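Local coordinates for protein putative phosphoribosyltransferase (Neisseria gonorrhoeae, PDB 5VOG) that binds the alarmone ppGpp and is probably a phosphoribosyltransferase of the type I family, at residues D109-V112 against T113-F116; I171-H174 against N175-E179; I13-T16 against Y17-H21. One frame throughout, in Å; residues are numbered along the deposited sequence.

Interaction 1 of 3, residues D109-V112 against T113-F116; sequences DSRV and TMEF. With G4P (guanosine-5',3'-tetraphosphate), chain D.
Arg-111 and Glu-115 meet through the first-turn backbone bond of helix 112-121: Glu-115 N donates to Arg-111 O over 2.9 Å, nearly straight at 166°. Phe-116 N repeats the step to Val-112 O, and Arg-111 takes the N-cap position. Ahead of it an ST turn folds the chain, with Ser-110 OG accepting from Val-112 N at 3.1 Å.

The second kind of interaction is with the 5'-diphosphate of guanosine-5',3'-tetraphosphate, which lies in the hollow of this turn. O2B is gripped by two amides, Asp-109 N at 2.6 Å and Arg-111 N at 2.8 Å, while O1B takes Met-114 N at 2.9 Å. On the other phosphate, Ser-110 gives O2A both its backbone N and its OG, the latter at 2.6 Å. Thr-113 grips O1A mainly through OG1 at 2.7 Å, its backbone N adding a longer, more bent bond; chi1 of -63° puts the hydroxyl on the side of that N. Such a loop running into a helix N-terminus is consistent with the PRPP loop of type I phosphoribosyltransferases, which in relatives holds the 5'-phosphate of PRPP, and the helix end probably adds a favourable field.

In packing and charge, Asp-109 CG approaches guanine N7 to 3.5 Å, and its OD1 forms salt bridges with Lys-137 and Lys-139. Arg-111 extends past Met-114 SD to a salt bridge with Asp-108.

The loop leaves strand 107-108 and enters helix 112-121; Thr-113 rests on Thr-68 and Tyr-70 of strand 63-75, and Phe-116 on Val-83 and Lys-85 of strand 78-85.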
loop_
_atom_site.group_PDB
_atom_site.type_symbol
_atom_site.label_atom_id
_atom_site.label_comp_id
_atom_site.label_asym_id
_atom_site.label_seq_id
_atom_site.Cartn_x
_atom_site.Cartn_y
_atom_site.Cartn_z
ATOM N N ASP A 109 -17.767 3.353 -4.931
ATOM C CA ASP A 109 -18.859 2.488 -5.359
ATOM C C ASP A 109 -20.135 2.856 -4.614
ATOM O O ASP A 109 -21.034 3.468 -5.197
ATOM C CB ASP A 109 -18.487 1.018 -5.137
ATOM C CG ASP A 109 -19.521 0.060 -5.691
ATOM O OD1 ASP A 109 -19.807 0.133 -6.900
ATOM O OD2 ASP A 109 -20.027 -0.788 -4.927
ATOM N N SER A 110 -20.237 2.521 -3.325
ATOM C CA SER A 110 -21.414 2.867 -2.532
ATOM C C SER A 110 -21.217 4.092 -1.649
ATOM O O SER A 110 -22.205 4.643 -1.157
ATOM C CB SER A 110 -21.818 1.692 -1.630
ATOM O OG SER A 110 -20.918 1.569 -0.527
ATOM N N ARG A 111 -19.972 4.505 -1.417
ATOM C CA ARG A 111 -19.562 5.565 -0.494
ATOM C C ARG A 111 -19.793 5.228 0.971
ATOM O O ARG A 111 -19.603 6.101 1.827
ATOM C CB ARG A 111 -20.231 6.906 -0.806
ATOM C CG ARG A 111 -19.599 7.587 -1.962
ATOM C CD ARG A 111 -20.289 8.880 -2.357
ATOM N NE ARG A 111 -19.659 9.333 -3.580
ATOM C CZ ARG A 111 -20.110 10.306 -4.355
ATOM N NH1 ARG A 111 -21.222 10.962 -4.037
ATOM N NH2 ARG A 111 -19.438 10.623 -5.452
ATOM N N VAL A 112 -20.162 3.987 1.296
ATOM C CA VAL A 112 -20.364 3.632 2.697
ATOM C C VAL A 112 -19.039 3.655 3.457
ATOM O O VAL A 112 -18.964 4.194 4.568
ATOM C CB VAL A 112 -21.093 2.278 2.804
ATOM C CG1 VAL A 112 -21.118 1.781 4.238
ATOM C CG2 VAL A 112 -22.532 2.432 2.284
ATOM N N THR A 113 -17.966 3.112 2.872
ATOM C CA THR A 113 -16.675 3.180 3.558
ATOM C C THR A 113 -16.174 4.611 3.611
ATOM O O THR A 113 -15.651 5.063 4.643
ATOM C CB THR A 113 -15.637 2.304 2.860
ATOM O OG1 THR A 113 -16.050 0.940 2.921
ATOM C CG2 THR A 113 -14.256 2.446 3.536
ATOM N N MET A 114 -16.315 5.331 2.496
ATOM C CA MET A 114 -15.825 6.700 2.423
ATOM C C MET A 114 -16.489 7.580 3.477
ATOM O O MET A 114 -15.812 8.334 4.186
ATOM C CB MET A 114 -16.069 7.250 1.021
ATOM C CG MET A 114 -15.399 8.578 0.750
ATOM S SD MET A 114 -15.862 9.187 -0.883
ATOM C CE MET A 114 -15.133 7.906 -1.897
ATOM N N GLU A 115 -17.819 7.492 3.596
ATOM C CA GLU A 115 -18.516 8.281 4.609
ATOM C C GLU A 115 -18.045 7.920 6.010
ATOM O O GLU A 115 -17.821 8.804 6.846
ATOM C CB GLU A 115 -20.031 8.089 4.506
ATOM C CG GLU A 115 -20.776 8.835 5.622
ATOM C CD GLU A 115 -22.270 8.541 5.701
ATOM O OE1 GLU A 115 -22.920 8.336 4.664
ATOM O OE2 GLU A 115 -22.802 8.529 6.831
ATOM N N PHE A 116 -17.895 6.621 6.284
ATOM C CA PHE A 116 -17.450 6.177 7.599
ATOM C C PHE A 116 -16.085 6.764 7.935
ATOM O O PHE A 116 -15.881 7.320 9.023
ATOM C CB PHE A 116 -17.413 4.643 7.628
ATOM C CG PHE A 116 -16.852 4.058 8.899
ATOM C CD1 PHE A 116 -17.678 3.755 9.967
ATOM C CD2 PHE A 116 -15.501 3.774 9.012
ATOM C CE1 PHE A 116 -17.161 3.206 11.129
ATOM C CE2 PHE A 116 -14.984 3.228 10.176
ATOM C CZ PHE A 116 -15.806 2.938 11.227
HETATM P PB G4P D . -16.575 3.332 -1.112
HETATM O O1B G4P D . -17.029 3.856 0.156
HETATM O O2B G4P D . -17.499 3.628 -2.315
HETATM O O3B G4P D . -15.126 3.822 -1.428
HETATM O O3A G4P D . -16.376 1.752 -1.036
HETATM P PA G4P D . -17.391 0.592 -0.653
HETATM O O1A G4P D . -17.660 0.571 0.801
HETATM O O2A G4P D . -18.622 0.694 -1.517
HETATM O "O5'" G4P D . -16.556 -0.690 -1.159
HETATM C "C5'" G4P D . -16.738 -2.006 -0.600
HETATM C "C4'" G4P D . -15.814 -2.952 -1.320
HETATM O "O4'" G4P D . -16.275 -3.164 -2.666
HETATM C "C3'" G4P D . -14.366 -2.463 -1.438
HETATM O "O3'" G4P D . -13.500 -3.438 -0.820
HETATM C "C2'" G4P D . -14.090 -2.361 -2.940
HETATM O "O2'" G4P D . -12.770 -2.756 -3.312
HETATM C "C1'" G4P D . -15.150 -3.303 -3.505
HETATM N N9 G4P D . -15.559 -2.924 -4.859
HETATM C C8 G4P D . -16.565 -2.061 -5.204
HETATM N N7 G4P D . -16.687 -1.906 -6.502
HETATM C C5 G4P D . -15.699 -2.718 -7.039
HETATM C C6 G4P D . -15.335 -2.990 -8.396
HETATM O O6 G4P D . -15.850 -2.531 -9.419
HETATM N N1 G4P D . -14.288 -3.886 -8.485
HETATM C C2 G4P D . -13.650 -4.462 -7.417
HETATM N N2 G4P D . -12.668 -5.326 -7.691
HETATM N N3 G4P D . -13.977 -4.219 -6.151
HETATM C C4 G4P D . -14.999 -3.349 -6.035
HETATM P PC G4P D . -13.218 -3.466 0.736
HETATM O O1C G4P D . -14.314 -4.161 1.464
HETATM O O2C G4P D . -13.013 -2.026 1.122
HETATM O O3C G4P D . -11.830 -4.236 0.877
HETATM P PD G4P D . -10.330 -3.915 0.442
HETATM O O1D G4P D . -10.286 -2.451 0.152
HETATM O O2D G4P D . -9.460 -4.312 1.657
HETATM O O3D G4P D . -10.052 -4.811 -0.736
#

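Interaction 2 of 3, residues I171-H174 against N175-E179; sequences IDEH and NRLAE
The imidazole of His-174 and the amide of Asn-175 stand at 69° to each other, with Asn-175 OD1 in the ring plane at its edge, 3.8 Å from His-174 CD2. Beyond this helix, His-174 NE2 is hydrogen-bonded to Tyr-15 O, and the indole of Trp-14 meets the ring steeply. The other flat pair is Glu-173 and Arg-176, a salt bridge one turn apart on the C-terminal helix 171-179, spaced i to i+3. Their chains run alongside each other, and the guanidinium grips side-on, one nitrogen to each carboxylate oxygen: NE to OE1 and NH2 to OE2. Both oxygens lie close to the guanidinium plane, but the carboxylate is turned 39° from it: OE1 is met from above the carboxylate plane, OE2 on the syn side but also well out of plane. Glu-173 bends at chi2 and Arg-176 at chi3, and the charged ends meet.

Regular i to i+4 backbone bonds hold the helix, among them Asn-175 N to Ile-171 O at 2.9 Å and Ala-178 N to His-174 O at 3.0 Å. Asn-175 CB and CG pack against Ile-171 O, CG at 3.2 Å, its first torsion setting CG beside the backbone N.

The carboxylate of Asp-172 and the ND2 of Asn-175 reach the second subunit, where Arg-22 pairs with Asp-172 OD1 and Asp-18 accepts from Asn-175 ND2. A water joins the same two side chains, donating to Asp-172 OD1 at 3.1 Å and accepting from Asn-175 ND2 at 3.0 Å.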
loop_
_atom_site.group_PDB
_atom_site.type_symbol
_atom_site.label_atom_id
_atom_site.label_comp_id
_atom_site.label_asym_id
_atom_site.label_seq_id
_atom_site.Cartn_x
_atom_site.Cartn_y
_atom_site.Cartn_z
ATOM N N ILE A 171 -1.595 -12.616 -14.611
ATOM C CA ILE A 171 -1.526 -11.241 -15.105
ATOM C C ILE A 171 -1.547 -11.203 -16.632
ATOM O O ILE A 171 -2.004 -10.218 -17.226
ATOM C CB ILE A 171 -0.289 -10.527 -14.522
ATOM C CG1 ILE A 171 -0.340 -9.015 -14.776
ATOM C CG2 ILE A 171 1.003 -11.125 -15.072
ATOM C CD1 ILE A 171 -1.506 -8.280 -14.096
ATOM N N ASP A 172 -1.066 -12.261 -17.295
ATOM C CA ASP A 172 -1.131 -12.292 -18.753
ATOM C C ASP A 172 -2.569 -12.371 -19.239
ATOM O O ASP A 172 -2.949 -11.675 -20.190
ATOM C CB ASP A 172 -0.329 -13.472 -19.300
ATOM C CG ASP A 172 1.158 -13.308 -19.093
ATOM O OD1 ASP A 172 1.701 -12.249 -19.473
ATOM O OD2 ASP A 172 1.780 -14.234 -18.539
ATOM N N GLU A 173 -3.382 -13.222 -18.614
ATOM C CA GLU A 173 -4.785 -13.301 -19.002
ATOM C C GLU A 173 -5.515 -12.017 -18.642
ATOM O O GLU A 173 -6.365 -11.542 -19.409
ATOM C CB GLU A 173 -5.449 -14.508 -18.341
ATOM C CG GLU A 173 -6.934 -14.656 -18.653
ATOM C CD GLU A 173 -7.227 -15.003 -20.112
ATOM O OE1 GLU A 173 -6.284 -15.184 -20.914
ATOM O OE2 GLU A 173 -8.422 -15.103 -20.461
ATOM N N HIS A 174 -5.184 -11.437 -17.486
ATOM C CA HIS A 174 -5.751 -10.155 -17.096
ATOM C C HIS A 174 -5.464 -9.089 -18.146
ATOM O O HIS A 174 -6.360 -8.336 -18.546
ATOM C CB HIS A 174 -5.195 -9.734 -15.735
ATOM C CG HIS A 174 -5.647 -8.378 -15.305
ATOM N ND1 HIS A 174 -6.759 -8.178 -14.514
ATOM C CD2 HIS A 174 -5.157 -7.146 -15.585
ATOM C CE1 HIS A 174 -6.928 -6.882 -14.320
ATOM N NE2 HIS A 174 -5.973 -6.234 -14.963
ATOM N N ASN A 175 -4.210 -9.010 -18.604
ATOM C CA ASN A 175 -3.853 -8.001 -19.593
ATOM C C ASN A 175 -4.556 -8.256 -20.917
ATOM O O ASN A 175 -4.934 -7.309 -21.615
ATOM C CB ASN A 175 -2.340 -7.962 -19.800
ATOM C CG ASN A 175 -1.602 -7.344 -18.626
ATOM O OD1 ASN A 175 -2.173 -6.583 -17.833
ATOM N ND2 ASN A 175 -0.318 -7.661 -18.512
ATOM N N ARG A 176 -4.739 -9.530 -21.276
ATOM C CA ARG A 176 -5.472 -9.853 -22.498
ATOM C C ARG A 176 -6.893 -9.308 -22.435
ATOM O O ARG A 176 -7.386 -8.710 -23.400
ATOM C CB ARG A 176 -5.481 -11.366 -22.726
ATOM C CG ARG A 176 -6.132 -11.780 -24.042
ATOM C CD ARG A 176 -6.333 -13.292 -24.148
ATOM N NE ARG A 176 -7.361 -13.775 -23.231
ATOM C CZ ARG A 176 -8.668 -13.715 -23.471
ATOM N NH1 ARG A 176 -9.114 -13.191 -24.604
ATOM N NH2 ARG A 176 -9.532 -14.177 -22.576
ATOM N N LEU A 177 -7.566 -9.495 -21.297
ATOM C CA LEU A 177 -8.929 -8.996 -21.152
ATOM C C LEU A 177 -8.975 -7.472 -21.112
ATOM O O LEU A 177 -9.962 -6.875 -21.556
ATOM C CB LEU A 177 -9.572 -9.601 -19.899
ATOM C CG LEU A 177 -9.882 -11.103 -19.989
ATOM C CD1 LEU A 177 -10.115 -11.717 -18.609
ATOM C CD2 LEU A 177 -11.083 -11.347 -20.900
ATOM N N ALA A 178 -7.924 -6.825 -20.600
ATOM C CA ALA A 178 -7.883 -5.365 -20.600
ATOM C C ALA A 178 -7.768 -4.822 -22.020
ATOM O O ALA A 178 -8.448 -3.853 -22.383
ATOM C CB ALA A 178 -6.721 -4.874 -19.733
ATOM N N GLU A 179 -6.910 -5.436 -22.838
ATOM C CA GLU A 179 -6.760 -4.993 -24.221
ATOM C C GLU A 179 -7.995 -5.334 -25.042
ATOM O O GLU A 179 -8.403 -4.557 -25.915
ATOM C CB GLU A 179 -5.514 -5.622 -24.844
HETATM O O HOH W 1 0.812 -9.518 -20.519
#

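Interaction 3 of 3, residues I13-T16 against Y17-H21; sequences IWYT and YDDIH
Thr-16 and Asp-19 form a capping box at the start of helix 17-33, with Thr-16 as N-cap. Followed outward, the side chain of Asp-19 has its CB 3.4 Å from Thr-16 O and equally close to Thr-16 OG1. CG comes to 3.0 Å from Thr-16 OG1, chi1 of -72° keeping the carboxylate beside its own backbone N. OD1 lies 3.5 Å from Thr-16 OG1, at a poor angle for a hydrogen bond. At the other tip, OD2 accepts from Thr-16 N over 2.9 Å with an N-H...O angle of 166°; the donor approaches from above, 36° out of the carboxylate plane. OD2 also meets Thr-16 CG2 at 3.6 Å and has a second charged partner in Arg-182.

The reciprocal bond runs from Asp-19 N to Thr-16 OG1, again 2.9 Å and nearly straight. Together the two give the first-turn amide of Asp-19 a side-chain acceptor and the amide of Thr-16 a carboxylate. Ile-20 N continues to Thr-16 O at 3.2 Å, and Ile-20 CG1 packs against Tyr-15 CB at 4.0 Å.

The cap thus marks the exit from strand 12-14, which pairs in parallel with strand 161-163, into helix 17-33. Tyr-15 reaches strand 151-157, Thr-16 leans on Asn-175 and Ala-178 of helix 171-179, and Tyr-17 OH and His-21 ND1 are hydrogen-bonded to His-21 ND1 and Tyr-17 OH of the second subunit respectively, joining the two copies of helix 17-33.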
loop_
_atom_site.group_PDB
_atom_site.type_symbol
_atom_site.label_atom_id
_atom_site.label_comp_id
_atom_site.label_asym_id
_atom_site.label_seq_id
_atom_site.Cartn_x
_atom_site.Cartn_y
_atom_site.Cartn_z
ATOM N N ILE A 13 -14.858 -4.562 -16.871
ATOM C CA ILE A 13 -13.697 -3.927 -17.476
ATOM C C ILE A 13 -12.462 -4.352 -16.693
ATOM O O ILE A 13 -12.520 -4.584 -15.481
ATOM C CB ILE A 13 -13.861 -2.381 -17.540
ATOM C CG1 ILE A 13 -12.731 -1.741 -18.349
ATOM C CG2 ILE A 13 -13.946 -1.776 -16.143
ATOM C CD1 ILE A 13 -13.097 -0.399 -18.967
ATOM N N TRP A 14 -11.353 -4.509 -17.412
ATOM C CA TRP A 14 -10.051 -4.835 -16.842
ATOM C C TRP A 14 -9.078 -3.704 -17.142
ATOM O O TRP A 14 -9.032 -3.200 -18.270
ATOM C CB TRP A 14 -9.495 -6.143 -17.427
ATOM C CG TRP A 14 -10.227 -7.399 -17.025
ATOM C CD1 TRP A 14 -9.774 -8.364 -16.175
ATOM C CD2 TRP A 14 -11.522 -7.832 -17.467
ATOM N NE1 TRP A 14 -10.704 -9.365 -16.052
ATOM C CE2 TRP A 14 -11.786 -9.066 -16.839
ATOM C CE3 TRP A 14 -12.483 -7.299 -18.336
ATOM C CZ2 TRP A 14 -12.971 -9.772 -17.041
ATOM C CZ3 TRP A 14 -13.659 -8.000 -18.534
ATOM C CH2 TRP A 14 -13.893 -9.227 -17.892
ATOM N N TYR A 15 -8.288 -3.318 -16.140
ATOM C CA TYR A 15 -7.289 -2.269 -16.284
ATOM C C TYR A 15 -5.913 -2.832 -15.971
ATOM O O TYR A 15 -5.744 -3.558 -14.988
ATOM C CB TYR A 15 -7.561 -1.081 -15.343
ATOM C CG TYR A 15 -8.816 -0.296 -15.630
ATOM C CD1 TYR A 15 -8.993 0.368 -16.841
ATOM C CD2 TYR A 15 -9.814 -0.183 -14.670
ATOM C CE1 TYR A 15 -10.141 1.102 -17.088
ATOM C CE2 TYR A 15 -10.961 0.555 -14.907
ATOM C CZ TYR A 15 -11.122 1.190 -16.114
ATOM O OH TYR A 15 -12.268 1.926 -16.336
ATOM N N THR A 16 -4.928 -2.483 -16.795
ATOM C CA THR A 16 -3.557 -2.871 -16.503
ATOM C C THR A 16 -2.988 -1.990 -15.392
ATOM O O THR A 16 -3.520 -0.926 -15.073
ATOM C CB THR A 16 -2.671 -2.761 -17.752
ATOM O OG1 THR A 16 -2.515 -1.380 -18.109
ATOM C CG2 THR A 16 -3.274 -3.530 -18.930
ATOM N N TYR A 17 -1.882 -2.451 -14.795
ATOM C CA TYR A 17 -1.168 -1.602 -13.846
ATOM C C TYR A 17 -0.811 -0.264 -14.475
ATOM O O TYR A 17 -0.977 0.788 -13.852
ATOM C CB TYR A 17 0.107 -2.286 -13.351
ATOM C CG TYR A 17 -0.077 -3.340 -12.279
ATOM C CD1 TYR A 17 -0.441 -2.987 -10.979
ATOM C CD2 TYR A 17 0.166 -4.685 -12.550
ATOM C CE1 TYR A 17 -0.600 -3.951 -9.992
ATOM C CE2 TYR A 17 0.015 -5.655 -11.566
ATOM C CZ TYR A 17 -0.366 -5.285 -10.290
ATOM O OH TYR A 17 -0.515 -6.247 -9.307
ATOM N N ASP A 18 -0.322 -0.286 -15.719
ATOM C CA ASP A 18 0.075 0.954 -16.382
ATOM C C ASP A 18 -1.123 1.856 -16.651
ATOM O O ASP A 18 -1.012 3.083 -16.529
ATOM C CB ASP A 18 0.797 0.651 -17.691
ATOM C CG ASP A 18 2.189 0.064 -17.482
ATOM O OD1 ASP A 18 2.670 0.029 -16.331
ATOM O OD2 ASP A 18 2.807 -0.365 -18.479
ATOM N N ASP A 19 -2.265 1.276 -17.048
ATOM C CA ASP A 19 -3.491 2.062 -17.197
ATOM C C ASP A 19 -3.760 2.869 -15.934
ATOM O O ASP A 19 -4.086 4.061 -15.988
ATOM C CB ASP A 19 -4.705 1.162 -17.467
ATOM C CG ASP A 19 -4.722 0.546 -18.852
ATOM O OD1 ASP A 19 -4.169 1.127 -19.815
ATOM O OD2 ASP A 19 -5.349 -0.533 -18.968
ATOM N N ILE A 20 -3.639 2.216 -14.780
ATOM C CA ILE A 20 -3.969 2.863 -13.519
ATOM C C ILE A 20 -2.922 3.909 -13.165
ATOM O O ILE A 20 -3.255 5.014 -12.721
ATOM C CB ILE A 20 -4.127 1.781 -12.435
ATOM C CG1 ILE A 20 -5.444 1.031 -12.706
ATOM C CG2 ILE A 20 -4.043 2.369 -11.014
ATOM C CD1 ILE A 20 -5.620 -0.234 -11.885
ATOM N N HIS A 21 -1.643 3.590 -13.388
ATOM C CA HIS A 21 -0.568 4.558 -13.182
ATOM C C HIS A 21 -0.822 5.850 -13.957
ATOM O O HIS A 21 -0.648 6.950 -13.413
ATOM C CB HIS A 21 0.764 3.919 -13.594
ATOM C CG HIS A 21 1.970 4.757 -13.301
ATOM N ND1 HIS A 21 2.810 4.507 -12.236
ATOM C CD2 HIS A 21 2.490 5.828 -13.947
ATOM C CE1 HIS A 21 3.793 5.391 -12.238
ATOM N NE2 HIS A 21 3.623 6.203 -13.267
#

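Overall arrangement
Interactions 2 and 3 form one neighbourhood, their centres about 10 Å apart, although helix 171-179 comes far later in the chain than residues 13-21. They are joined where His-174 NE2 is hydrogen-bonded to Tyr-15 O, 2.7 Å away, and where Ala-178 CB packs on Trp-14 O at 3.2 Å. Both also face the second subunit. Interaction 1 holds the nucleotide's 5'-diphosphate, with its centre about 23 Å from that of interaction 3 and 29 Å from that of interaction 2. The other two are not remote from the ligand, however: the side chains of Tyr-15 and His-174 lie about 8 and 9 Å from a bound ppGpp.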